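Local structure of VAO-type flavoprotein oxidase VAO615 (Myceliophthora thermophila, 6F72) at residues 98-101 / 102-105; 156-159 / 160-164; 225-229 / 230-234. The protein binds one FAD bicovalently and is probably an oxidoreductase whose reduced form reacts rapidly with molecular oxygen, though no substrate has been identified. All coordinates share one frame; numbering follows the deposited sequence.

Contact 1: residues 98-101 / 102-105; sequences VLSQ and NFQN. With NAG (2-acetamido-2-deoxy-beta-D-glucopyranose), chain C.
S100 O takes two N-H groups from the turn that follows it: a nearly straight bond from Q104 N at 2.8 Å and a weak one from F103 N. S100 is the N-cap residue of the short helix 101-104. Its OG sits anti to its own backbone N (chi1 166°), which carries it forward to cap F103 N at 3.2 Å, and N102 N weakly. S100 OG also lies at the edge of the F103 ring, near its plane and 3.2 Å from F103 CD2, while H522 meets that ring edge-to-face.

Q104 reaches back to the residues ahead of the helix. Its chain stays extended beyond CG and runs alongside that of Q101, both pointing the same way, but the two amide planes are turned 58° apart and do not stack. Q104 NE2 donates to V98 O at 3.2 Å, a straight bond with the oxygen lying in the plane of the Q104 amide. A water accepts from Q104 NE2 as well and donates to L99 O. Q104 OE1 is bonded to W84 NE1, and Q101 NE2 hydrogen-bonds to D85 OD1 and the backbone O of Y409.

At the far end N105 N closes on Q101 O at 3.1 Å, coming from above the carbonyl plane, and N105 then leaves the helix with positive phi. N105 ND2 is covalently joined to C1 of the N-linked sugar, whose acetamido methyl C8 turns back to within 3.2 Å of N102 O. N102 ND2 is taken by D495.

With NE2 donating twice and OE1 accepting, the buried Q104 amide is fixed in its rotation and satisfies the V98 carbonyl just ahead of the helix. The N105 amide serves as the glycan attachment point where the helix ends.

Contact 2: residues 156-159 / 160-164; sequences GHDY and LGKST. With FAD (flavin-adenine dinucleotide), chain E.
From D158 the chain turns back on itself through two type I turns in succession, D158 to G161 and G161 to T164, so that 156-159 and 160-163 run 165° apart; a weak G161 N to D158 O bond spans the first.

The D158 carboxylate sits inside this reversal. With CG anti to the backbone N (chi1 -161°), D158 OD2 receives L160 N at 2.8 Å, making an Asx turn, and K162 N at 3.0 Å. The two donors come from opposite faces of the carboxylate plane. D158 OD1 and K162 NZ are 4.4 Å apart, beyond a salt bridge, but a water accepts from the ammonium and donates to OD1.

The same loop also holds the adenosine-side phosphate of FAD. S163 OG donates to FAD O1A at 2.7 Å, D158 N donates to the same oxygen at 3.0 Å, and G156 N donates to FAD O2A, so both ends of the reversal meet on one phosphate. H157 turns away from 160-164 and its ND1 is covalently bonded to the flavin methyl carbon C8M, its NE2 held by T224. Y159 puts one ring face under H157 O, with its OH near the flavin C8.

This is the histidyl half of the bicovalent FAD linkage, completed by C222, set in a phosphate-binding loop of the PCMH-type FAD domain.

Contact 3: residues 225-229 / 230-234; sequences VGIVG and GYTQG. With FAD (flavin-adenine dinucleotide), chain E.
G226 N and G230 N donate to the phosphate next to the ribityl chain, G226 N to FAD O1P at 2.7 Å and G230 N to FAD O2P at 3.1 Å. At G226, G229 and G230 no side chain holds the backbone off FAD: G229 CA comes within 3.4 Å of FAD N7A. V225 CG2 lies 3.5 Å from FAD C9A of the flavin, while V225 CG1 packs on Y231 CB, the side chains crossing at about a right angle. Y231 CG lies anti to the backbone N (chi1 174°), placing the ring edge-on between FAD O2' and I227 O.

The glycine-rich start of helix 227-233 receives the phosphate, and its helix dipole probably adds to the two N-H bonds. Its first turn is a wide, pi-type one. I227 O is gripped by T232 OG1 at 2.6 Å and weakly by T232 N. Q233 N bonds to G229 O, and Q233 NE2 reaches V228 O at 2.9 Å, in the carbonyl plane and on a lone pair.

Further out, Y231 OH is held by H237 O. T232 packs on M292 and W254, and I227 and V228 on L197, setting the helix against strands 288-298, 251-257 and 193-198.

Overall arrangement
Contacts 2 and 3 lie in the interior of the FAD-binding domain and share the cofactor. The loop 156-164 takes the adenosine-side phosphate and the flavin methyl, while 225-234 takes the ribityl-side phosphate at a helix start. They touch where H157 NE2 meets V225 CG2 at 3.6 Å. Contact 1, its centre about 15 Å from that of the chain, is also largely buried but runs out to a glycan. It joins contact 2 through F103, packed on 159-161, and a probable L99 N to G156 O hydrogen bond. Side-chain amides and a serine cap dominate contact 1, a carboxylate holding backbone N-H groups contact 2, and glycine backbone contact 3.

Contact 1: residues 98-101 / 102-105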
loop_
_atom_site.group_PDB
_atom_site.type_symbol
_atom_site.label_atom_id
_atom_site.label_comp_id
_atom_site.label_asym_id
_atom_site.label_seq_id
_atom_site.Cartn_x
_atom_site.Cartn_y
_atom_site.Cartn_z
ATOM N N VAL A 98 9.222 5.952 9.147
ATOM C CA VAL A 98 8.023 5.474 8.447
ATOM C C VAL A 98 6.974 6.582 8.420
ATOM O O VAL A 98 7.090 7.561 9.181
ATOM C CB VAL A 98 7.487 4.126 8.993
ATOM C CG1 VAL A 98 8.440 3.000 8.632
ATOM C CG2 VAL A 98 7.234 4.165 10.497
ATOM N N LEU A 99 5.971 6.456 7.553
ATOM C CA LEU A 99 4.939 7.484 7.435
ATOM C C LEU A 99 3.849 7.430 8.529
ATOM O O LEU A 99 3.154 8.433 8.779
ATOM C CB LEU A 99 4.302 7.463 6.039
ATOM C CG LEU A 99 5.034 7.846 4.747
ATOM C CD1 LEU A 99 4.017 7.789 3.619
ATOM C CD2 LEU A 99 5.632 9.234 4.787
ATOM N N SER A 100 3.723 6.286 9.202
ATOM C CA SER A 100 2.639 6.093 10.171
ATOM C C SER A 100 2.878 6.763 11.521
ATOM O O SER A 100 3.767 6.352 12.287
ATOM C CB SER A 100 2.320 4.609 10.362
ATOM O OG SER A 100 1.510 4.405 11.501
ATOM N N GLN A 101 2.028 7.751 11.823
ATOM C CA GLN A 101 2.064 8.468 13.100
ATOM C C GLN A 101 1.842 7.499 14.259
ATOM O O GLN A 101 2.367 7.705 15.350
ATOM C CB GLN A 101 1.014 9.590 13.164
ATOM C CG GLN A 101 0.973 10.568 11.990
ATOM C CD GLN A 101 0.054 10.116 10.863
ATOM O OE1 GLN A 101 -0.190 8.925 10.691
ATOM N NE2 GLN A 101 -0.448 11.069 10.081
ATOM N N ASN A 102 1.079 6.431 14.010
ATOM C CA ASN A 102 0.822 5.434 15.041
ATOM C C ASN A 102 2.067 4.617 15.385
ATOM O O ASN A 102 2.280 4.281 16.547
ATOM C CB ASN A 102 -0.356 4.532 14.654
ATOM C CG ASN A 102 -0.778 3.585 15.775
ATOM O OD1 ASN A 102 -0.711 3.908 16.957
ATOM N ND2 ASN A 102 -1.255 2.410 15.389
ATOM N N PHE A 103 2.870 4.293 14.370
ATOM C CA PHE A 103 4.092 3.535 14.593
ATOM C C PHE A 103 5.274 4.428 15.027
ATOM O O PHE A 103 6.144 3.942 15.729
ATOM C CB PHE A 103 4.412 2.572 13.418
ATOM C CG PHE A 103 3.467 1.404 13.353
ATOM C CD1 PHE A 103 3.653 0.288 14.182
ATOM C CD2 PHE A 103 2.338 1.451 12.535
ATOM C CE1 PHE A 103 2.751 -0.766 14.164
ATOM C CE2 PHE A 103 1.429 0.400 12.515
ATOM C CZ PHE A 103 1.637 -0.708 13.330
ATOM N N GLN A 104 5.279 5.703 14.613
ATOM C CA GLN A 104 6.139 6.735 15.224
ATOM C C GLN A 104 5.922 6.683 16.736
ATOM O O GLN A 104 6.887 6.672 17.494
ATOM C CB GLN A 104 5.819 8.136 14.698
ATOM C CG GLN A 104 6.280 8.370 13.271
ATOM C CD GLN A 104 5.559 9.517 12.590
ATOM O OE1 GLN A 104 4.904 10.325 13.239
ATOM N NE2 GLN A 104 5.686 9.592 11.264
ATOM N N ASN A 105 4.652 6.582 17.146
ATOM C CA ASN A 105 4.268 6.324 18.537
ATOM C C ASN A 105 4.900 7.315 19.544
ATOM O O ASN A 105 5.319 6.933 20.640
ATOM C CB ASN A 105 4.576 4.867 18.925
ATOM C CG ASN A 105 3.729 4.382 20.075
ATOM O OD1 ASN A 105 2.672 4.936 20.344
ATOM N ND2 ASN A 105 4.182 3.336 20.747
HETATM C C1 NAG C . 3.452 2.744 21.835
HETATM C C2 NAG C . 3.072 1.390 21.191
HETATM C C3 NAG C . 2.452 0.451 22.223
HETATM C C4 NAG C . 3.315 0.296 23.486
HETATM C C5 NAG C . 3.791 1.664 23.989
HETATM C C6 NAG C . 4.863 1.535 25.064
HETATM C C7 NAG C . 2.506 1.267 18.782
HETATM C C8 NAG C . 1.414 1.471 17.781
HETATM N N2 NAG C . 2.166 1.526 20.054
HETATM O O3 NAG C . 2.241 -0.829 21.613
HETATM O O4 NAG C . 2.543 -0.282 24.547
HETATM O O5 NAG C . 4.320 2.485 22.940
HETATM O O6 NAG C . 4.835 2.745 25.829
HETATM O O7 NAG C . 3.612 0.883 18.426
HETATM O O HOH W 1 3.860 11.137 9.450
#

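Contact 2: residues 156-159 / 160-164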
loop_
_atom_site.group_PDB
_atom_site.type_symbol
_atom_site.label_atom_id
_atom_site.label_comp_id
_atom_site.label_asym_id
_atom_site.label_seq_id
_atom_site.Cartn_x
_atom_site.Cartn_y
_atom_site.Cartn_z
ATOM N N GLY A 156 8.271 3.329 3.469
ATOM C CA GLY A 156 7.652 3.475 4.787
ATOM C C GLY A 156 6.147 3.753 4.814
ATOM O O GLY A 156 5.604 4.184 5.851
ATOM N N HIS A 157 5.468 3.497 3.692
ATOM C CA HIS A 157 4.026 3.682 3.591
ATOM C C HIS A 157 3.201 2.710 4.407
ATOM O O HIS A 157 2.024 2.980 4.610
ATOM C CB HIS A 157 3.562 3.538 2.159
ATOM C CG HIS A 157 3.198 4.825 1.504
ATOM N ND1 HIS A 157 1.957 5.434 1.651
ATOM C CD2 HIS A 157 3.913 5.592 0.646
ATOM C CE1 HIS A 157 1.966 6.542 0.922
ATOM N NE2 HIS A 157 3.124 6.648 0.295
ATOM N N ASP A 158 3.790 1.608 4.878
ATOM C CA ASP A 158 2.982 0.498 5.414
ATOM C C ASP A 158 2.062 0.841 6.577
ATOM O O ASP A 158 2.529 1.230 7.648
ATOM C CB ASP A 158 3.791 -0.738 5.787
ATOM C CG ASP A 158 2.906 -1.983 5.877
ATOM O OD1 ASP A 158 2.560 -2.567 4.817
ATOM O OD2 ASP A 158 2.547 -2.347 7.018
ATOM N N TYR A 159 0.761 0.626 6.361
ATOM C CA TYR A 159 -0.252 0.931 7.363
ATOM C C TYR A 159 -0.163 0.035 8.591
ATOM O O TYR A 159 -0.694 0.388 9.634
ATOM C CB TYR A 159 -1.665 0.898 6.761
ATOM C CG TYR A 159 -1.937 2.000 5.765
ATOM C CD1 TYR A 159 -1.971 3.339 6.164
ATOM C CD2 TYR A 159 -2.169 1.710 4.418
ATOM C CE1 TYR A 159 -2.215 4.360 5.246
ATOM C CE2 TYR A 159 -2.421 2.721 3.494
ATOM C CZ TYR A 159 -2.437 4.046 3.913
ATOM O OH TYR A 159 -2.691 5.062 3.012
ATOM N N LEU A 160 0.507 -1.106 8.467
ATOM C CA LEU A 160 0.547 -2.109 9.525
ATOM C C LEU A 160 1.901 -2.134 10.230
ATOM O O LEU A 160 2.163 -3.003 11.061
ATOM C CB LEU A 160 0.144 -3.513 8.986
ATOM C CG LEU A 160 -1.231 -3.812 8.332
ATOM C CD1 LEU A 160 -1.362 -3.371 6.876
ATOM C CD2 LEU A 160 -1.576 -5.294 8.420
ATOM N N GLY A 161 2.756 -1.154 9.925
ATOM C CA GLY A 161 4.083 -1.085 10.534
ATOM C C GLY A 161 5.067 -2.148 10.060
ATOM O O GLY A 161 6.138 -2.335 10.671
ATOM N N LYS A 162 4.736 -2.817 8.956
ATOM C CA LYS A 162 5.523 -3.953 8.461
ATOM C C LYS A 162 6.939 -3.573 7.956
ATOM O O LYS A 162 7.787 -4.450 7.743
ATOM C CB LYS A 162 4.713 -4.754 7.427
ATOM C CG LYS A 162 3.419 -5.352 8.003
ATOM C CD LYS A 162 2.394 -5.725 6.930
ATOM C CE LYS A 162 2.922 -6.764 5.929
ATOM N NZ LYS A 162 1.989 -6.907 4.776
ATOM N N SER A 163 7.196 -2.270 7.815
ATOM C CA SER A 163 8.501 -1.771 7.428
ATOM C C SER A 163 9.301 -1.016 8.529
ATOM O O SER A 163 10.265 -0.337 8.204
ATOM C CB SER A 163 8.384 -0.962 6.127
ATOM O OG SER A 163 7.553 0.171 6.283
ATOM N N THR A 164 8.882 -1.107 9.803
ATOM C CA THR A 164 9.756 -0.807 10.964
ATOM C C THR A 164 9.914 -2.019 11.875
ATOM O O THR A 164 9.253 -3.048 11.688
ATOM C CB THR A 164 9.302 0.361 11.887
ATOM O OG1 THR A 164 7.867 0.489 11.937
ATOM C CG2 THR A 164 10.030 1.696 11.576
HETATM P PA FAD E . 6.842 -0.075 2.586
HETATM O O1A FAD E . 6.222 0.232 3.925
HETATM O O2A FAD E . 8.257 0.390 2.384
HETATM O O5B FAD E . 6.744 -1.660 2.341
HETATM C C5B FAD E . 5.563 -2.402 2.648
HETATM C C4B FAD E . 5.880 -3.868 2.922
HETATM O O4B FAD E . 6.559 -4.431 1.797
HETATM C C3B FAD E . 6.782 -4.105 4.118
HETATM O O3B FAD E . 6.347 -5.327 4.728
HETATM C C2B FAD E . 8.168 -4.300 3.528
HETATM O O2B FAD E . 8.975 -5.163 4.333
HETATM C C1B FAD E . 7.856 -4.923 2.177
HETATM N N9A FAD E . 8.804 -4.564 1.096
HETATM C C8A FAD E . 8.827 -3.393 0.425
HETATM N N7A FAD E . 9.790 -3.406 -0.531
HETATM C C5A FAD E . 10.387 -4.608 -0.480
HETATM C C6A FAD E . 11.484 -5.278 -1.214
HETATM N N6A FAD E . 12.130 -4.617 -2.200
HETATM N N1A FAD E . 11.815 -6.540 -0.857
HETATM C C2A FAD E . 11.176 -7.202 0.133
HETATM N N3A FAD E . 10.159 -6.650 0.841
HETATM C C4A FAD E . 9.730 -5.380 0.585
HETATM N N1 FAD E . -2.524 0.496 -2.252
HETATM C C2 FAD E . -3.312 0.228 -3.324
HETATM O O2 FAD E . -3.500 -0.966 -3.658
HETATM N N3 FAD E . -3.901 1.213 -4.038
HETATM C C4 FAD E . -3.771 2.518 -3.751
HETATM O O4 FAD E . -4.339 3.396 -4.440
HETATM C C4X FAD E . -2.917 2.888 -2.601
HETATM N N5 FAD E . -2.720 4.177 -2.251
HETATM C C5X FAD E . -1.936 4.516 -1.187
HETATM C C6 FAD E . -1.740 5.870 -0.840
HETATM C C7 FAD E . -0.920 6.189 0.264
HETATM C C7M FAD E . -0.729 7.652 0.625
HETATM C C8 FAD E . -0.248 5.096 1.057
HETATM C C8M FAD E . 0.729 5.339 2.198
HETATM C C9 FAD E . -0.453 3.769 0.696
HETATM C C9A FAD E . -1.269 3.432 -0.389
HETATM N N10 FAD E . -1.451 2.077 -0.755
HETATM C C10 FAD E . -2.287 1.771 -1.850
HETATM C "C1'" FAD E . -0.846 1.016 0.048
HETATM C "C2'" FAD E . 0.349 0.290 -0.493
HETATM O "O2'" FAD E . -0.106 -0.588 -1.520
HETATM C "C3'" FAD E . 0.904 -0.501 0.686
HETATM O "O3'" FAD E . 1.047 0.341 1.851
HETATM C "C4'" FAD E . 2.237 -1.147 0.341
HETATM O "O4'" FAD E . 2.602 -2.063 1.374
HETATM C "C5'" FAD E . 3.325 -0.101 0.091
HETATM O "O5'" FAD E . 4.587 -0.712 -0.130
HETATM P P FAD E . 5.917 0.188 -0.099
HETATM O O1P FAD E . 5.697 1.402 -0.955
HETATM O O2P FAD E . 7.056 -0.772 -0.355
HETATM O O3P FAD E . 5.961 0.641 1.451
HETATM O O HOH W 2 1.840 -4.730 3.194
HETATM O O HOH W 3 5.817 0.764 8.375
#

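Contact 3: residues 225-229 / 230-234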
loop_
_atom_site.group_PDB
_atom_site.type_symbol
_atom_site.label_atom_id
_atom_site.label_comp_id
_atom_site.label_asym_id
_atom_site.label_seq_id
_atom_site.Cartn_x
_atom_site.Cartn_y
_atom_site.Cartn_z
ATOM N N VAL A 225 3.856 5.971 -3.414
ATOM C CA VAL A 225 3.834 4.523 -3.119
ATOM C C VAL A 225 4.866 3.750 -3.950
ATOM O O VAL A 225 5.016 4.020 -5.137
ATOM C CB VAL A 225 2.412 3.951 -3.295
ATOM C CG1 VAL A 225 2.411 2.428 -3.340
ATOM C CG2 VAL A 225 1.541 4.458 -2.150
ATOM N N GLY A 226 5.583 2.826 -3.303
ATOM C CA GLY A 226 6.597 2.020 -3.973
ATOM C C GLY A 226 5.983 0.888 -4.792
ATOM O O GLY A 226 5.541 -0.125 -4.221
ATOM N N ILE A 227 5.992 1.058 -6.122
ATOM C CA ILE A 227 5.360 0.121 -7.075
ATOM C C ILE A 227 5.918 -1.305 -7.031
ATOM O O ILE A 227 5.165 -2.254 -7.191
ATOM C CB ILE A 227 5.304 0.699 -8.521
ATOM C CG1 ILE A 227 4.253 -0.031 -9.363
ATOM C CG2 ILE A 227 6.684 0.748 -9.188
ATOM C CD1 ILE A 227 4.003 0.597 -10.721
ATOM N N VAL A 228 7.213 -1.443 -6.777
ATOM C CA VAL A 228 7.916 -2.735 -6.754
ATOM C C VAL A 228 7.863 -3.365 -5.353
ATOM O O VAL A 228 8.126 -4.559 -5.179
ATOM C CB VAL A 228 9.378 -2.550 -7.233
ATOM C CG1 VAL A 228 10.089 -3.892 -7.450
ATOM C CG2 VAL A 228 9.409 -1.740 -8.529
ATOM N N GLY A 229 7.512 -2.550 -4.356
ATOM C CA GLY A 229 7.509 -2.987 -2.964
ATOM C C GLY A 229 6.239 -3.713 -2.546
ATOM O O GLY A 229 5.715 -4.554 -3.283
ATOM N N GLY A 230 5.729 -3.360 -1.367
ATOM C CA GLY A 230 4.539 -3.988 -0.792
ATOM C C GLY A 230 3.295 -3.811 -1.627
ATOM O O GLY A 230 2.364 -4.609 -1.508
ATOM N N TYR A 231 3.281 -2.769 -2.461
ATOM C CA TYR A 231 2.193 -2.500 -3.399
ATOM C C TYR A 231 1.903 -3.682 -4.370
ATOM O O TYR A 231 0.824 -4.293 -4.307
ATOM C CB TYR A 231 2.444 -1.192 -4.171
ATOM C CG TYR A 231 1.410 -0.952 -5.245
ATOM C CD1 TYR A 231 0.152 -0.408 -4.928
ATOM C CD2 TYR A 231 1.661 -1.332 -6.585
ATOM C CE1 TYR A 231 -0.810 -0.216 -5.917
ATOM C CE2 TYR A 231 0.717 -1.134 -7.573
ATOM C CZ TYR A 231 -0.519 -0.604 -7.242
ATOM O OH TYR A 231 -1.450 -0.425 -8.233
ATOM N N THR A 232 2.867 -4.018 -5.229
ATOM C CA THR A 232 2.671 -5.110 -6.177
ATOM C C THR A 232 2.712 -6.445 -5.439
ATOM O O THR A 232 1.913 -7.321 -5.717
ATOM C CB THR A 232 3.663 -5.079 -7.376
ATOM O OG1 THR A 232 3.444 -3.902 -8.162
ATOM C CG2 THR A 232 3.421 -6.247 -8.270
ATOM N N GLN A 233 3.629 -6.585 -4.487
ATOM C CA GLN A 233 3.779 -7.845 -3.753
ATOM C C GLN A 233 2.528 -8.255 -2.968
ATOM O O GLN A 233 2.251 -9.448 -2.818
ATOM C CB GLN A 233 5.000 -7.778 -2.834
ATOM C CG GLN A 233 6.324 -7.883 -3.605
ATOM C CD GLN A 233 7.551 -7.653 -2.749
ATOM O OE1 GLN A 233 7.798 -8.396 -1.794
ATOM N NE2 GLN A 233 8.367 -6.654 -3.123
ATOM N N GLY A 234 1.774 -7.267 -2.486
ATOM C CA GLY A 234 0.538 -7.533 -1.756
ATOM C C GLY A 234 -0.742 -7.506 -2.584
ATOM O O GLY A 234 -1.852 -7.603 -2.025
HETATM P PA FAD E . 6.842 -0.075 2.586
HETATM O O1A FAD E . 6.222 0.232 3.925
HETATM O O2A FAD E . 8.257 0.390 2.384
HETATM O O5B FAD E . 6.744 -1.660 2.341
HETATM C C5B FAD E . 5.563 -2.402 2.648
HETATM C C4B FAD E . 5.880 -3.868 2.922
HETATM O O4B FAD E . 6.559 -4.431 1.797
HETATM C C3B FAD E . 6.782 -4.105 4.118
HETATM O O3B FAD E . 6.347 -5.327 4.728
HETATM C C2B FAD E . 8.168 -4.300 3.528
HETATM O O2B FAD E . 8.975 -5.163 4.333
HETATM C C1B FAD E . 7.856 -4.923 2.177
HETATM N N9A FAD E . 8.804 -4.564 1.096
HETATM C C8A FAD E . 8.827 -3.393 0.425
HETATM N N7A FAD E . 9.790 -3.406 -0.531
HETATM C C5A FAD E . 10.387 -4.608 -0.480
HETATM C C6A FAD E . 11.484 -5.278 -1.214
HETATM N N6A FAD E . 12.130 -4.617 -2.200
HETATM N N1A FAD E . 11.815 -6.540 -0.857
HETATM C C2A FAD E . 11.176 -7.202 0.133
HETATM N N3A FAD E . 10.159 -6.650 0.841
HETATM C C4A FAD E . 9.730 -5.380 0.585
HETATM N N1 FAD E . -2.524 0.496 -2.252
HETATM C C2 FAD E . -3.312 0.228 -3.324
HETATM O O2 FAD E . -3.500 -0.966 -3.658
HETATM N N3 FAD E . -3.901 1.213 -4.038
HETATM C C4 FAD E . -3.771 2.518 -3.751
HETATM O O4 FAD E . -4.339 3.396 -4.440
HETATM C C4X FAD E . -2.917 2.888 -2.601
HETATM N N5 FAD E . -2.720 4.177 -2.251
HETATM C C5X FAD E . -1.936 4.516 -1.187
HETATM C C6 FAD E . -1.740 5.870 -0.840
HETATM C C7 FAD E . -0.920 6.189 0.264
HETATM C C7M FAD E . -0.729 7.652 0.625
HETATM C C8 FAD E . -0.248 5.096 1.057
HETATM C C8M FAD E . 0.729 5.339 2.198
HETATM C C9 FAD E . -0.453 3.769 0.696
HETATM C C9A FAD E . -1.269 3.432 -0.389
HETATM N N10 FAD E . -1.451 2.077 -0.755
HETATM C C10 FAD E . -2.287 1.771 -1.850
HETATM C "C1'" FAD E . -0.846 1.016 0.048
HETATM C "C2'" FAD E . 0.349 0.290 -0.493
HETATM O "O2'" FAD E . -0.106 -0.588 -1.520
HETATM C "C3'" FAD E . 0.904 -0.501 0.686
HETATM O "O3'" FAD E . 1.047 0.341 1.851
HETATM C "C4'" FAD E . 2.237 -1.147 0.341
HETATM O "O4'" FAD E . 2.602 -2.063 1.374
HETATM C "C5'" FAD E . 3.325 -0.101 0.091
HETATM O "O5'" FAD E . 4.587 -0.712 -0.130
HETATM P P FAD E . 5.917 0.188 -0.099
HETATM O O1P FAD E . 5.697 1.402 -0.955
HETATM O O2P FAD E . 7.056 -0.772 -0.355
HETATM O O3P FAD E . 5.961 0.641 1.451
#